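Local coordinates for protein iron dependent repressor (Sulfolobus solfataricus, PDB 2X4H) that probably acts as a metal-responsive, DNA-binding transcription regulator of the DtxR/MntR family and binds several zinc ions, at residues C[9-17]-C[106-114]. Numbering follows the deposited sequence.
Sequences SNLSRREFS and SKQFDYLIP. With ZN (zinc ion), chain K.
The guanidinium of R13 carries K107 over one face, where K107 CG lies 3.4 Å from R13 NH2, and meets the carboxylate of D110 at its edge, the two planes turned 40° apart. R13 NH2 lies 2.6 Å from both D110 OD1 and OD2; this is a salt bridge, but the hydrogen bond to OD2, in plane at the guanidinium edge, is weak and bent (128°). R13 gets this far with CG anti to its backbone nitrogen (chi1 170°) and bends at chi2 and chi3. D110 has two further partners: OD2 accepts a hydrogen bond from H85, a zinc ligand, making D110 a second-shell residue of that site, and OD1 a weak one from Y111 N. A leucine in place of R13 would probably leave D110 without its cationic mate across the contact and uncover the K107 methylenes. The Y111 ring has CG of L112 on one face and OD1 of D110 at its edge; L11 O and S12 CA approach it obliquely, and L11 O also lies 3.6 Å from Y111 CB. S9 N makes weak bonds to Y111 O and I113 O. S12 and E15 form a capping box that opens helix 13-27, with E15 N to S12 OG at 3.1 Å and S12 N to E15 OE1 at 2.8 Å. S12 OG also hydrogen-bonds E50 of a neighbouring subunit, and E15 OE2 binds zinc at 2.1 Å with E51 and with E50 and H54 of that subunit. The contact joins the start of helix 13-27 to the turn between helices 99-107 and 115-124, with S9, F16 and S106 packing on helix 72-94.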
ATOM      1  N   SER C   9     -10.218 -10.810   5.121  1.00 78.70           N
ATOM      2  CA  SER C   9      -9.619  -9.876   6.123  1.00 80.13           C
ATOM      3  C   SER C   9      -8.432  -9.089   5.555  1.00 75.74           C
ATOM      4  O   SER C   9      -7.282  -9.317   5.959  1.00 73.65           O
ATOM      5  CB  SER C   9      -9.175 -10.635   7.370  1.00 81.19           C
ATOM      6  OG  SER C   9      -8.635  -9.760   8.330  1.00 83.28           O
ATOM      7  N   ASN C  10      -8.717  -8.168   4.628  1.00 75.51           N
ATOM      8  CA  ASN C  10      -7.725  -7.198   4.116  1.00 72.55           C
ATOM      9  C   ASN C  10      -6.352  -7.816   3.878  1.00 66.39           C
ATOM     10  O   ASN C  10      -5.345  -7.387   4.443  1.00 66.24           O
ATOM     11  CB  ASN C  10      -7.620  -6.002   5.066  1.00 77.20           C
ATOM     12  CG  ASN C  10      -7.015  -4.776   4.395  1.00 78.56           C
ATOM     13  OD1 ASN C  10      -7.523  -4.294   3.378  1.00 81.71           O
ATOM     14  ND2 ASN C  10      -5.936  -4.259   4.968  1.00 78.53           N
ATOM     15  N   LEU C  11      -6.337  -8.866   3.071  1.00 62.32           N
ATOM     16  CA  LEU C  11      -5.115  -9.552   2.672  1.00 57.74           C
ATOM     17  C   LEU C  11      -5.454 -10.178   1.348  1.00 56.02           C
ATOM     18  O   LEU C  11      -6.360 -10.998   1.269  1.00 57.59           O
ATOM     19  CB  LEU C  11      -4.695 -10.646   3.652  1.00 57.26           C
ATOM     20  CG  LEU C  11      -3.436 -11.448   3.247  1.00 53.89           C
ATOM     21  CD1 LEU C  11      -2.151 -10.613   3.400  1.00 51.77           C
ATOM     22  CD2 LEU C  11      -3.294 -12.752   4.035  1.00 53.95           C
ATOM     23  N   SER C  12      -4.747  -9.801   0.297  1.00 53.82           N
ATOM     24  CA  SER C  12      -5.115 -10.309  -1.005  1.00 53.28           C
ATOM     25  C   SER C  12      -4.458 -11.667  -1.201  1.00 51.57           C
ATOM     26  O   SER C  12      -3.572 -12.094  -0.456  1.00 50.11           O
ATOM     27  CB  SER C  12      -4.729  -9.326  -2.137  1.00 53.03           C
ATOM     28  OG  SER C  12      -3.357  -9.455  -2.477  1.00 49.86           O
ATOM     29  N   ARG C  13      -4.911 -12.321  -2.241  1.00 52.41           N
ATOM     30  CA  ARG C  13      -4.381 -13.593  -2.657  1.00 52.80           C
ATOM     31  C   ARG C  13      -2.914 -13.480  -3.100  1.00 51.18           C
ATOM     32  O   ARG C  13      -2.101 -14.347  -2.788  1.00 51.35           O
ATOM     33  CB  ARG C  13      -5.285 -14.092  -3.777  1.00 55.51           C
ATOM     34  CG  ARG C  13      -4.817 -15.290  -4.540  1.00 58.32           C
ATOM     35  CD  ARG C  13      -5.075 -16.557  -3.827  1.00 59.61           C
ATOM     36  NE  ARG C  13      -6.467 -16.722  -3.417  1.00 61.79           N
ATOM     37  CZ  ARG C  13      -6.841 -17.706  -2.619  1.00 61.77           C
ATOM     38  NH1 ARG C  13      -5.940 -18.571  -2.185  1.00 61.48           N
ATOM     39  NH2 ARG C  13      -8.087 -17.812  -2.237  1.00 65.17           N
ATOM     40  N   ARG C  14      -2.566 -12.407  -3.803  1.00 50.44           N
ATOM     41  CA  ARG C  14      -1.183 -12.194  -4.205  1.00 50.06           C
ATOM     42  C   ARG C  14      -0.283 -11.941  -3.003  1.00 47.60           C
ATOM     43  O   ARG C  14       0.833 -12.438  -2.959  1.00 47.37           O
ATOM     44  CB  ARG C  14      -1.078 -11.009  -5.157  1.00 51.56           C
ATOM     45  CG  ARG C  14      -1.634 -11.314  -6.517  1.00 56.99           C
ATOM     46  CD  ARG C  14      -2.091 -10.028  -7.217  1.00 62.26           C
ATOM     47  NE  ARG C  14      -2.571 -10.295  -8.561  1.00 67.72           N
ATOM     48  CZ  ARG C  14      -3.775 -10.797  -8.844  1.00 72.31           C
ATOM     49  NH1 ARG C  14      -4.644 -11.075  -7.883  1.00 72.01           N
ATOM     50  NH2 ARG C  14      -4.117 -11.017 -10.105  1.00 76.10           N
ATOM     51  N   GLU C  15      -0.782 -11.167  -2.042  1.00 46.10           N
ATOM     52  CA  GLU C  15      -0.081 -10.938  -0.785  1.00 45.14           C
ATOM     53  C   GLU C  15       0.157 -12.230  -0.036  1.00 45.58           C
ATOM     54  O   GLU C  15       1.257 -12.474   0.492  1.00 46.27           O
ATOM     55  CB  GLU C  15      -0.861  -9.956   0.090  1.00 46.41           C
ATOM     56  CG  GLU C  15      -0.717  -8.479  -0.324  1.00 45.20           C
ATOM     57  CD  GLU C  15      -1.700  -7.559   0.375  1.00 48.17           C
ATOM     58  OE1 GLU C  15      -2.685  -8.044   0.934  1.00 54.44           O
ATOM     59  OE2 GLU C  15      -1.515  -6.324   0.375  1.00 54.33           O
ATOM     60  N   PHE C  16      -0.871 -13.077  -0.011  1.00 45.80           N
ATOM     61  CA  PHE C  16      -0.748 -14.400   0.540  1.00 46.73           C
ATOM     62  C   PHE C  16       0.465 -15.159  -0.011  1.00 46.77           C
ATOM     63  O   PHE C  16       1.237 -15.720   0.759  1.00 47.60           O
ATOM     64  CB  PHE C  16      -2.028 -15.179   0.252  1.00 48.18           C
ATOM     65  CG  PHE C  16      -2.100 -16.502   0.917  1.00 50.57           C
ATOM     66  CD1 PHE C  16      -2.073 -16.599   2.296  1.00 52.05           C
ATOM     67  CD2 PHE C  16      -2.274 -17.660   0.167  1.00 53.94           C
ATOM     68  CE1 PHE C  16      -2.187 -17.826   2.918  1.00 54.92           C
ATOM     69  CE2 PHE C  16      -2.385 -18.888   0.788  1.00 57.91           C
ATOM     70  CZ  PHE C  16      -2.330 -18.969   2.165  1.00 57.57           C
ATOM     71  N   SER C  17       0.608 -15.195  -1.335  1.00 46.75           N
ATOM     72  CA  SER C  17       1.776 -15.820  -1.986  1.00 48.44           C
ATOM     73  C   SER C  17       3.114 -15.239  -1.526  1.00 47.99           C
ATOM     74  O   SER C  17       4.071 -15.975  -1.296  1.00 49.65           O
ATOM     75  CB  SER C  17       1.669 -15.694  -3.507  1.00 49.23           C
ATOM     76  OG  SER C  17       0.730 -16.623  -3.991  1.00 52.70           O
ATOM     77  N   SER C 106     -14.144 -21.030  -4.137  1.00 45.63           N
ATOM     78  CA  SER C 106     -13.719 -20.439  -2.868  1.00 46.22           C
ATOM     79  C   SER C 106     -12.627 -19.362  -3.079  1.00 47.65           C
ATOM     80  O   SER C 106     -12.656 -18.285  -2.453  1.00 48.90           O
ATOM     81  CB  SER C 106     -13.257 -21.549  -1.905  1.00 45.83           C
ATOM     82  OG  SER C 106     -12.839 -21.019  -0.647  1.00 49.64           O
ATOM     83  N   LYS C 107     -11.689 -19.621  -3.989  1.00 50.92           N
ATOM     84  CA  LYS C 107     -10.586 -18.675  -4.214  1.00 52.25           C
ATOM     85  C   LYS C 107     -11.084 -17.324  -4.735  1.00 53.30           C
ATOM     86  O   LYS C 107     -10.450 -16.302  -4.492  1.00 53.65           O
ATOM     87  CB  LYS C 107      -9.507 -19.241  -5.152  1.00 54.99           C
ATOM     88  CG  LYS C 107      -8.613 -20.287  -4.500  1.00 54.76           C
ATOM     89  CD  LYS C 107      -7.490 -20.756  -5.437  1.00 58.29           C
ATOM     90  CE  LYS C 107      -6.658 -21.849  -4.777  1.00 59.37           C
ATOM     91  NZ  LYS C 107      -6.243 -22.907  -5.737  1.00 63.28           N
ATOM     92  N   GLN C 108     -12.237 -17.304  -5.394  1.00 54.22           N
ATOM     93  CA  GLN C 108     -12.783 -16.041  -5.899  1.00 56.20           C
ATOM     94  C   GLN C 108     -13.322 -15.080  -4.831  1.00 53.99           C
ATOM     95  O   GLN C 108     -13.573 -13.934  -5.135  1.00 55.86           O
ATOM     96  CB  GLN C 108     -13.871 -16.317  -6.955  1.00 58.98           C
ATOM     97  CG  GLN C 108     -13.316 -16.938  -8.228  1.00 64.04           C
ATOM     98  CD  GLN C 108     -14.386 -17.321  -9.219  1.00 69.87           C
ATOM     99  OE1 GLN C 108     -15.274 -16.524  -9.533  1.00 72.08           O
ATOM    100  NE2 GLN C 108     -14.299 -18.553  -9.738  1.00 73.24           N
ATOM    101  N   PHE C 109     -13.528 -15.522  -3.595  1.00 51.63           N
ATOM    102  CA  PHE C 109     -14.029 -14.606  -2.556  1.00 50.38           C
ATOM    103  C   PHE C 109     -13.582 -14.887  -1.112  1.00 48.05           C
ATOM    104  O   PHE C 109     -13.807 -14.048  -0.235  1.00 47.51           O
ATOM    105  CB  PHE C 109     -15.566 -14.524  -2.611  1.00 50.69           C
ATOM    106  CG  PHE C 109     -16.266 -15.815  -2.311  1.00 49.46           C
ATOM    107  CD1 PHE C 109     -16.778 -16.072  -1.039  1.00 47.78           C
ATOM    108  CD2 PHE C 109     -16.454 -16.769  -3.313  1.00 51.23           C
ATOM    109  CE1 PHE C 109     -17.436 -17.285  -0.751  1.00 45.74           C
ATOM    110  CE2 PHE C 109     -17.102 -17.976  -3.039  1.00 50.00           C
ATOM    111  CZ  PHE C 109     -17.595 -18.234  -1.753  1.00 46.11           C
ATOM    112  N   ASP C 110     -12.970 -16.046  -0.860  1.00 46.93           N
ATOM    113  CA  ASP C 110     -12.488 -16.375   0.486  1.00 45.09           C
ATOM    114  C   ASP C 110     -11.747 -15.237   1.157  1.00 45.10           C
ATOM    115  O   ASP C 110     -12.024 -14.948   2.301  1.00 44.67           O
ATOM    116  CB  ASP C 110     -11.642 -17.660   0.520  1.00 44.76           C
ATOM    117  CG  ASP C 110     -10.527 -17.691  -0.503  1.00 47.22           C
ATOM    118  OD1 ASP C 110     -10.111 -16.622  -1.040  1.00 50.39           O
ATOM    119  OD2 ASP C 110     -10.038 -18.818  -0.775  1.00 46.67           O
ATOM    120  N   TYR C 111     -10.838 -14.589   0.430  1.00 46.61           N
ATOM    121  CA  TYR C 111      -9.993 -13.500   0.958  1.00 47.71           C
ATOM    122  C   TYR C 111     -10.757 -12.207   1.296  1.00 48.76           C
ATOM    123  O   TYR C 111     -10.213 -11.320   1.929  1.00 49.26           O
ATOM    124  CB  TYR C 111      -8.856 -13.172  -0.040  1.00 50.04           C
ATOM    125  CG  TYR C 111      -9.339 -12.558  -1.358  1.00 51.80           C
ATOM    126  CD1 TYR C 111      -9.243 -11.184  -1.581  1.00 53.55           C
ATOM    127  CD2 TYR C 111      -9.902 -13.346  -2.369  1.00 50.78           C
ATOM    128  CE1 TYR C 111      -9.699 -10.608  -2.767  1.00 56.05           C
ATOM    129  CE2 TYR C 111     -10.369 -12.780  -3.552  1.00 55.03           C
ATOM    130  CZ  TYR C 111     -10.253 -11.408  -3.745  1.00 57.36           C
ATOM    131  OH  TYR C 111     -10.697 -10.828  -4.903  1.00 62.94           O
ATOM    132  N   LEU C 112     -12.018 -12.101   0.876  1.00 49.27           N
ATOM    133  CA  LEU C 112     -12.839 -10.918   1.183  1.00 50.51           C
ATOM    134  C   LEU C 112     -13.720 -11.104   2.427  1.00 49.45           C
ATOM    135  O   LEU C 112     -14.279 -10.137   2.924  1.00 50.67           O
ATOM    136  CB  LEU C 112     -13.698 -10.541  -0.043  1.00 51.37           C
ATOM    137  CG  LEU C 112     -12.808  -9.983  -1.165  1.00 54.36           C
ATOM    138  CD1 LEU C 112     -13.393 -10.213  -2.545  1.00 56.23           C
ATOM    139  CD2 LEU C 112     -12.463  -8.484  -0.953  1.00 52.27           C
ATOM    140  N   ILE C 113     -13.853 -12.331   2.931  1.00 48.04           N
ATOM    141  CA  ILE C 113     -14.783 -12.582   4.034  1.00 48.16           C
ATOM    142  C   ILE C 113     -14.156 -12.118   5.351  1.00 48.36           C
ATOM    143  O   ILE C 113     -13.038 -12.500   5.648  1.00 47.83           O
ATOM    144  CB  ILE C 113     -15.182 -14.087   4.162  1.00 47.30           C
ATOM    145  CG1 ILE C 113     -15.777 -14.633   2.852  1.00 49.06           C
ATOM    146  CG2 ILE C 113     -16.212 -14.279   5.250  1.00 46.67           C
ATOM    147  CD1 ILE C 113     -16.962 -13.876   2.362  1.00 52.28           C
ATOM    148  N   PRO C 114     -14.868 -11.275   6.126  1.00 50.00           N
ATOM    149  CA  PRO C 114     -14.451 -10.869   7.477  1.00 51.26           C
ATOM    150  C   PRO C 114     -14.331 -12.014   8.501  1.00 50.42           C
ATOM    151  O   PRO C 114     -15.053 -13.028   8.421  1.00 48.32           O
ATOM    152  CB  PRO C 114     -15.562  -9.925   7.920  1.00 53.18           C
ATOM    153  CG  PRO C 114     -16.158  -9.408   6.651  1.00 54.28           C
ATOM    154  CD  PRO C 114     -16.048 -10.517   5.669  1.00 51.54           C
TER
HETATM  155 ZN    ZN K1141      -0.451  -5.707  -1.374  1.00 50.28          ZN